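Local coordinates for protein chymotrypsin (Cellulomonas bogoriensis, PDB 2EA3) that is a bacterial chymotrypsin that probably cleaves peptide bonds as a serine endopeptidase, the chain being the protease domain of a longer protein, at residues A48-V60 against Q167-R179. Sequence-based numbering, arbitrary orientation.
Sequences AGSSFPGNDYAFV and QPVNPILQAYGLR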
# COMPACT_ATOMS: atom_id res chain seq x y z
N ALA A 48 -14.25 -0.19 4.00
CA ALA A 48 -15.10 -1.30 4.47
C ALA A 48 -14.33 -2.22 5.42
O ALA A 48 -14.63 -3.41 5.53
CB ALA A 48 -15.66 -2.07 3.31
N GLY A 49 -13.40 -1.66 6.15
CA GLY A 49 -12.62 -2.42 7.12
C GLY A 49 -11.30 -1.69 7.24
O GLY A 49 -10.68 -1.34 6.20
N SER A 50 -10.90 -1.41 8.48
CA SER A 50 -9.66 -0.68 8.74
C SER A 50 -9.12 -1.09 10.09
O SER A 50 -9.87 -1.10 11.09
CB SER A 50 -9.88 0.84 8.72
OG SER A 50 -8.66 1.54 8.91
N SER A 51 -7.84 -1.44 10.12
CA SER A 51 -7.18 -1.83 11.35
C SER A 51 -5.91 -1.02 11.54
O SER A 51 -4.96 -1.16 10.76
CB SER A 51 -6.85 -3.32 11.34
OG SER A 51 -6.37 -3.72 12.62
N PHE A 52 -5.92 -0.13 12.53
CA PHE A 52 -4.78 0.74 12.87
C PHE A 52 -5.11 1.38 14.21
O PHE A 52 -6.26 1.82 14.42
CB PHE A 52 -4.56 1.84 11.81
CG PHE A 52 -3.49 2.82 12.18
CD1 PHE A 52 -2.15 2.52 11.96
CD2 PHE A 52 -3.83 4.04 12.77
CE1 PHE A 52 -1.14 3.43 12.31
CE2 PHE A 52 -2.84 4.96 13.13
CZ PHE A 52 -1.50 4.66 12.90
N PRO A 53 -4.13 1.45 15.14
CA PRO A 53 -2.80 0.87 15.10
C PRO A 53 -2.86 -0.64 15.37
O PRO A 53 -3.89 -1.26 15.09
CB PRO A 53 -2.05 1.63 16.20
CG PRO A 53 -3.11 2.01 17.15
CD PRO A 53 -4.34 2.27 16.35
N GLY A 54 -1.78 -1.23 15.86
CA GLY A 54 -1.72 -2.69 15.98
C GLY A 54 -1.32 -3.28 14.64
O GLY A 54 -0.22 -3.83 14.50
N ASN A 55 -2.21 -3.16 13.65
CA ASN A 55 -1.92 -3.45 12.25
C ASN A 55 -1.91 -2.11 11.52
O ASN A 55 -2.07 -1.05 12.15
CB ASN A 55 -3.05 -4.30 11.64
CG ASN A 55 -3.37 -5.55 12.45
OD1 ASN A 55 -4.52 -5.75 12.87
ND2 ASN A 55 -2.38 -6.38 12.67
N ASP A 56 -1.74 -2.14 10.20
CA ASP A 56 -1.96 -0.91 9.43
C ASP A 56 -2.52 -1.28 8.05
O ASP A 56 -1.83 -1.22 7.04
CB ASP A 56 -0.70 -0.04 9.36
CG ASP A 56 -0.99 1.38 8.83
OD1 ASP A 56 -0.02 2.17 8.67
OD2 ASP A 56 -2.18 1.69 8.56
N TYR A 57 -3.78 -1.69 8.04
CA TYR A 57 -4.41 -2.09 6.79
C TYR A 57 -5.85 -1.67 6.69
O TYR A 57 -6.51 -1.48 7.70
CB TYR A 57 -4.28 -3.59 6.49
CG TYR A 57 -4.90 -4.56 7.49
CD1 TYR A 57 -4.09 -5.35 8.31
CD2 TYR A 57 -6.29 -4.70 7.61
CE1 TYR A 57 -4.67 -6.26 9.25
CE2 TYR A 57 -6.87 -5.62 8.52
CZ TYR A 57 -6.06 -6.39 9.32
OH TYR A 57 -6.64 -7.28 10.22
N ALA A 58 -6.32 -1.58 5.45
CA ALA A 58 -7.70 -1.24 5.17
C ALA A 58 -8.10 -1.75 3.81
O ALA A 58 -7.26 -1.99 2.96
CB ALA A 58 -7.93 0.27 5.27
N PHE A 59 -9.40 -1.91 3.63
CA PHE A 59 -9.97 -2.32 2.37
C PHE A 59 -10.97 -1.25 1.99
O PHE A 59 -11.81 -0.87 2.82
CB PHE A 59 -10.68 -3.68 2.54
CG PHE A 59 -11.61 -4.04 1.41
CD1 PHE A 59 -11.15 -4.12 0.09
CD2 PHE A 59 -12.95 -4.31 1.67
CE1 PHE A 59 -12.01 -4.45 -0.95
CE2 PHE A 59 -13.83 -4.64 0.60
CZ PHE A 59 -13.34 -4.72 -0.69
N VAL A 60 -10.90 -0.79 0.74
CA VAL A 60 -11.84 0.21 0.24
C VAL A 60 -12.68 -0.46 -0.84
O VAL A 60 -12.14 -0.94 -1.84
CB VAL A 60 -11.10 1.48 -0.29
CG1 VAL A 60 -12.10 2.50 -0.94
CG2 VAL A 60 -10.29 2.14 0.82
N GLN A 167 3.06 -2.86 5.85
CA GLN A 167 2.12 -3.86 6.30
C GLN A 167 2.07 -4.98 5.24
O GLN A 167 1.72 -4.73 4.11
CB GLN A 167 0.73 -3.22 6.44
CG GLN A 167 -0.45 -4.20 6.53
CD GLN A 167 -0.45 -5.00 7.81
OE1 GLN A 167 -0.52 -4.45 8.90
NE2 GLN A 167 -0.39 -6.33 7.68
N PRO A 168 2.43 -6.20 5.62
CA PRO A 168 2.41 -7.32 4.63
C PRO A 168 1.02 -7.54 4.06
O PRO A 168 0.04 -7.34 4.77
CB PRO A 168 2.78 -8.56 5.46
CG PRO A 168 3.31 -8.07 6.73
CD PRO A 168 2.94 -6.61 6.93
N VAL A 169 0.92 -7.95 2.79
CA VAL A 169 -0.42 -8.13 2.18
C VAL A 169 -1.17 -9.38 2.63
O VAL A 169 -2.38 -9.38 2.68
CB VAL A 169 -0.41 -8.12 0.61
CG1 VAL A 169 -0.18 -6.69 0.03
CG2 VAL A 169 0.58 -9.14 0.08
N ASN A 170 -0.46 -10.47 2.92
CA ASN A 170 -1.16 -11.71 3.21
C ASN A 170 -2.15 -11.65 4.37
O ASN A 170 -3.27 -12.15 4.22
CB ASN A 170 -0.18 -12.91 3.32
CG ASN A 170 0.37 -13.31 1.96
OD1 ASN A 170 -0.17 -12.93 0.92
ND2 ASN A 170 1.46 -14.10 1.97
N PRO A 171 -1.77 -11.03 5.52
CA PRO A 171 -2.75 -10.85 6.59
C PRO A 171 -3.97 -10.02 6.20
O PRO A 171 -5.05 -10.23 6.75
CB PRO A 171 -1.95 -10.14 7.69
CG PRO A 171 -0.53 -10.55 7.43
CD PRO A 171 -0.44 -10.56 5.93
N ILE A 172 -3.82 -9.10 5.24
CA ILE A 172 -4.97 -8.28 4.79
C ILE A 172 -5.94 -9.14 3.98
O ILE A 172 -7.15 -9.09 4.19
CB ILE A 172 -4.54 -7.08 3.92
CG1 ILE A 172 -3.34 -6.34 4.56
CG2 ILE A 172 -5.74 -6.12 3.70
CD1 ILE A 172 -2.72 -5.24 3.67
N LEU A 173 -5.41 -9.90 3.03
CA LEU A 173 -6.22 -10.81 2.24
C LEU A 173 -6.94 -11.80 3.16
O LEU A 173 -8.13 -12.04 2.99
CB LEU A 173 -5.35 -11.52 1.20
CG LEU A 173 -4.59 -10.57 0.26
CD1 LEU A 173 -3.60 -11.36 -0.60
CD2 LEU A 173 -5.56 -9.73 -0.60
N GLN A 174 -6.23 -12.34 4.15
CA GLN A 174 -6.81 -13.26 5.12
C GLN A 174 -7.90 -12.60 5.97
O GLN A 174 -8.97 -13.17 6.18
CB GLN A 174 -5.72 -13.83 6.03
CG GLN A 174 -6.23 -14.84 7.07
CD GLN A 174 -6.51 -16.21 6.49
OE1 GLN A 174 -7.08 -16.35 5.39
NE2 GLN A 174 -6.12 -17.25 7.23
N ALA A 175 -7.63 -11.37 6.43
CA ALA A 175 -8.57 -10.67 7.31
C ALA A 175 -9.93 -10.51 6.65
O ALA A 175 -10.95 -10.72 7.29
CB ALA A 175 -8.02 -9.30 7.72
N TYR A 176 -9.95 -10.19 5.36
CA TYR A 176 -11.20 -9.85 4.71
C TYR A 176 -11.69 -10.86 3.68
O TYR A 176 -12.71 -10.62 3.02
CB TYR A 176 -11.10 -8.47 4.05
CG TYR A 176 -10.75 -7.37 5.02
CD1 TYR A 176 -11.52 -7.16 6.18
CD2 TYR A 176 -9.67 -6.53 4.80
CE1 TYR A 176 -11.20 -6.16 7.09
CE2 TYR A 176 -9.35 -5.50 5.70
CZ TYR A 176 -10.12 -5.32 6.83
OH TYR A 176 -9.81 -4.32 7.72
N GLY A 177 -10.99 -11.98 3.58
CA GLY A 177 -11.34 -13.06 2.63
C GLY A 177 -11.27 -12.57 1.20
O GLY A 177 -12.18 -12.82 0.42
N LEU A 178 -10.21 -11.84 0.89
CA LEU A 178 -10.07 -11.19 -0.41
C LEU A 178 -9.13 -11.97 -1.29
O LEU A 178 -8.23 -12.65 -0.79
CB LEU A 178 -9.50 -9.78 -0.25
CG LEU A 178 -10.32 -8.78 0.55
CD1 LEU A 178 -9.42 -7.63 0.97
CD2 LEU A 178 -11.52 -8.30 -0.26
N ARG A 179 -9.33 -11.86 -2.60
CA ARG A 179 -8.39 -12.38 -3.59
C ARG A 179 -7.83 -11.21 -4.40
O ARG A 179 -8.56 -10.29 -4.77
CB ARG A 179 -9.09 -13.35 -4.54
CG ARG A 179 -9.20 -14.77 -4.01
CD ARG A 179 -9.82 -15.67 -5.09
NE ARG A 179 -9.91 -17.08 -4.68
CZ ARG A 179 -10.84 -17.57 -3.87
NH1 ARG A 179 -11.78 -16.78 -3.36
NH2 ARG A 179 -10.84 -18.87 -3.55
O HOH W 1 0.19 -5.95 11.24
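Tyr57 and Gln167 meet at the join between the two six-stranded antiparallel barrels of the chymotrypsin fold, where the C-terminal helix 169-176, leaving the second barrel, packs against the hairpin of strands 48-51 and 57-60 in the first. The Tyr57 ring is packed between Gln167 of the strand and Ile172, Ala175 and Tyr176 of the helix. Gln167 CD lies at its rim, 3.7 Å from CD1, with the amide plane nearly perpendicular to the ring (88°); Ile172 CG1 presses on Tyr57 CB at 3.5 Å; and Ala175 CB touches the phenol oxygen. With CG of Tyr57 set between its own N and carbonyl carbon (chi1 61°), the ring is turned toward the helix, one edge at Gln167 and the other at Tyr176, whose ring plane is also nearly perpendicular to it. Tyr176 in turn reaches across to Gly49, bringing OH within 3.1 Å of Gly49 C. Farther along, Leu178 CD2 sits over one face of the Phe59 ring in a CH-pi contact.

One direct hydrogen bond joins the segments: Asp56 N donates to Gln167 OE1 at 2.9 Å, nearly straight at 167°. The chain of Gln167 bends at chi2, bringing its amide back to this loop, while NE2 donates to Pro168 O and fixes the amide's rotation. A leucine in place of Gln167 would probably leave Asp56 N without its acceptor and the bridging water without its bond to the glutamine oxygen. Asp56, placed as the acid of a probable Ser-His-Asp triad with His32 and Ser137, has its carboxylate held by the backbone N of His32 and by Ser152 OG. Outermost, a water donates to Gln167 OE1 and accepts from Asn55 ND2, while Ser51 OG donates in the carbonyl plane to a lone pair of Asn55 OD1, 2.8 Å away.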